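Local coordinates for protein endo-alpha-(1->5)-L-arabinanase (Bacillus licheniformis, PDB 6B7K) that probably cleaves internal alpha-1,5-linked arabinofuranosidic bonds of arabinan as a calcium-containing family 43 glycoside hydrolase, at residues N89-L94 with L110-R115. Sequence-based numbering, arbitrary orientation.
Sequences NGRYWL and LASTDR
Tyr92 lies beside Thr113, Asp114 and Arg115 in an antiparallel beta hairpin whose strands, 92-98 and 106-113, form the middle pair of one four-stranded blade of the GH43 five-bladed beta-propeller. With CG anti to the carbonyl carbon (chi1 -67°), the ring lies against the chain just past the end of the partner strand: Asp114 O meets the ring edge near its plane, 3.5 Å from Tyr92 CE2, and Arg115 CA approaches the same carbon obliquely. Tyr87 adds an edge-to-face ring contact from strand 81-87. Replacing the tyrosine with an alanine would probably open a gap beside the Asp114 carbonyl and the Arg115 backbone and take away the edge-to-face contact with Tyr87. On the same face of the sheet, Thr113 CG2 packs 3.9 Å from Tyr92 CB, while Thr113 OG1 is held by Gln120 O; farther along, Leu94 CD2 rests 4.0 Å from Ala111 CB. The other face carries Trp93 and Ser112, a non-hydrogen-bonded pair. Trp93 CE3 and CZ3 each lie 3.8 Å from Ser112 CB, CE3 also lies 4.2 Å from Leu110 CD2, and the indole NE1 hydrogen-bonds to Tyr88 O. Arg91 runs beside Ser112, one guanidinium face toward Thr113 N, but its exact place is doubtful because the model crowds the serine hydroxyl. Two hydrogen-bonded pairs knit the strands: Tyr92 with Thr113, and Leu94 with Ala111, where Ala111 N donates to Leu94 O at 2.7 Å in a nearly straight bond (175°).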
loop_
_atom_site.group_PDB
_atom_site.type_symbol
_atom_site.label_atom_id
_atom_site.label_comp_id
_atom_site.label_asym_id
_atom_site.label_seq_id
_atom_site.Cartn_x
_atom_site.Cartn_y
_atom_site.Cartn_z
ATOM N N ASN A 89 6.968 10.251 14.378
ATOM C CA ASN A 89 6.880 10.553 15.807
ATOM C C ASN A 89 7.829 9.671 16.615
ATOM O O ASN A 89 7.511 9.237 17.723
ATOM C CB ASN A 89 5.443 10.424 16.317
ATOM C CG ASN A 89 5.229 11.118 17.653
ATOM O OD1 ASN A 89 6.007 11.987 18.047
ATOM N ND2 ASN A 89 4.169 10.735 18.353
ATOM N N GLY A 90 8.997 9.391 16.045
ATOM C CA GLY A 90 10.025 8.659 16.758
ATOM C C GLY A 90 9.802 7.170 16.885
ATOM O O GLY A 90 10.205 6.579 17.891
ATOM N N ARG A 91 9.185 6.539 15.889
ATOM C CA ARG A 91 8.888 5.116 15.973
ATOM C C ARG A 91 8.415 4.628 14.612
ATOM O O ARG A 91 7.774 5.373 13.864
ATOM C CB ARG A 91 7.826 4.840 17.048
ATOM C CG ARG A 91 7.733 3.399 17.483
ATOM C CD ARG A 91 6.960 3.270 18.783
ATOM N NE ARG A 91 6.625 1.877 19.061
ATOM C CZ ARG A 91 7.462 1.003 19.614
ATOM N NH1 ARG A 91 8.687 1.379 19.954
ATOM N NH2 ARG A 91 7.070 -0.247 19.826
ATOM N N TYR A 92 8.745 3.375 14.295
ATOM C CA TYR A 92 8.276 2.756 13.061
ATOM C C TYR A 92 6.867 2.211 13.242
ATOM O O TYR A 92 6.555 1.573 14.252
ATOM C CB TYR A 92 9.204 1.623 12.626
ATOM C CG TYR A 92 10.575 2.070 12.196
ATOM C CD1 TYR A 92 10.788 2.609 10.934
ATOM C CD2 TYR A 92 11.667 1.937 13.048
ATOM C CE1 TYR A 92 12.046 3.015 10.535
ATOM C CE2 TYR A 92 12.927 2.340 12.659
ATOM C CZ TYR A 92 13.114 2.877 11.402
ATOM O OH TYR A 92 14.373 3.277 11.015
ATOM N N TRP A 93 6.019 2.449 12.247
ATOM C CA TRP A 93 4.635 2.000 12.274
ATOM C C TRP A 93 4.411 1.044 11.116
ATOM O O TRP A 93 4.748 1.362 9.971
ATOM C CB TRP A 93 3.671 3.185 12.197
ATOM C CG TRP A 93 3.910 4.203 13.272
ATOM C CD1 TRP A 93 4.426 5.456 13.115
ATOM C CD2 TRP A 93 3.657 4.046 14.675
ATOM N NE1 TRP A 93 4.499 6.094 14.330
ATOM C CE2 TRP A 93 4.034 5.250 15.304
ATOM C CE3 TRP A 93 3.143 3.007 15.458
ATOM C CZ2 TRP A 93 3.917 5.443 16.680
ATOM C CZ3 TRP A 93 3.028 3.202 16.825
ATOM C CH2 TRP A 93 3.412 4.411 17.421
ATOM N N LEU A 94 3.852 -0.126 11.419
ATOM C CA LEU A 94 3.636 -1.188 10.439
ATOM C C LEU A 94 2.154 -1.549 10.437
ATOM O O LEU A 94 1.688 -2.308 11.293
ATOM C CB LEU A 94 4.508 -2.402 10.746
ATOM C CG LEU A 94 4.388 -3.599 9.798
ATOM C CD1 LEU A 94 4.865 -3.232 8.399
ATOM C CD2 LEU A 94 5.151 -4.803 10.337
ATOM N N LEU A 110 -1.878 -3.245 13.567
ATOM C CA LEU A 110 -0.747 -2.335 13.671
ATOM C C LEU A 110 0.364 -2.988 14.476
ATOM O O LEU A 110 0.128 -3.487 15.581
ATOM C CB LEU A 110 -1.164 -1.008 14.315
ATOM C CG LEU A 110 -0.085 0.068 14.451
ATOM C CD1 LEU A 110 0.631 0.297 13.127
ATOM C CD2 LEU A 110 -0.697 1.367 14.965
ATOM N N ALA A 111 1.564 -2.995 13.907
ATOM C CA ALA A 111 2.775 -3.409 14.594
ATOM C C ALA A 111 3.732 -2.228 14.654
ATOM O O ALA A 111 3.683 -1.318 13.820
ATOM C CB ALA A 111 3.441 -4.602 13.896
ATOM N N SER A 112 4.613 -2.247 15.652
ATOM C CA SER A 112 5.476 -1.103 15.896
ATOM C C SER A 112 6.817 -1.568 16.446
ATOM O O SER A 112 6.913 -2.611 17.097
ATOM C CB SER A 112 4.815 -0.117 16.866
ATOM O OG SER A 112 5.660 0.986 17.123
ATOM N N THR A 113 7.851 -0.775 16.173
ATOM C CA THR A 113 9.178 -1.002 16.728
ATOM C C THR A 113 9.957 0.302 16.673
ATOM O O THR A 113 9.627 1.211 15.906
ATOM C CB THR A 113 9.941 -2.095 15.975
ATOM O OG1 THR A 113 11.160 -2.385 16.671
ATOM C CG2 THR A 113 10.279 -1.627 14.571
ATOM N N ASP A 114 11.001 0.377 17.500
ATOM C CA ASP A 114 11.915 1.511 17.479
ATOM C C ASP A 114 13.014 1.364 16.441
ATOM O O ASP A 114 13.645 2.364 16.079
ATOM C CB ASP A 114 12.565 1.701 18.855
ATOM C CG ASP A 114 13.632 0.660 19.143
ATOM O OD1 ASP A 114 13.321 -0.547 19.090
ATOM O OD2 ASP A 114 14.787 1.050 19.406
ATOM N N ARG A 115 13.261 0.146 15.965
ATOM C CA ARG A 115 14.355 -0.110 15.033
ATOM C C ARG A 115 14.073 -1.425 14.330
ATOM O O ARG A 115 14.017 -2.474 14.980
ATOM C CB ARG A 115 15.698 -0.159 15.764
ATOM C CG ARG A 115 16.866 -0.555 14.878
ATOM C CD ARG A 115 18.191 -0.402 15.602
ATOM N NE ARG A 115 18.243 -1.193 16.827
ATOM C CZ ARG A 115 18.703 -2.438 16.900
ATOM N NH1 ARG A 115 19.152 -3.048 15.812
ATOM N NH2 ARG A 115 18.713 -3.072 18.063
#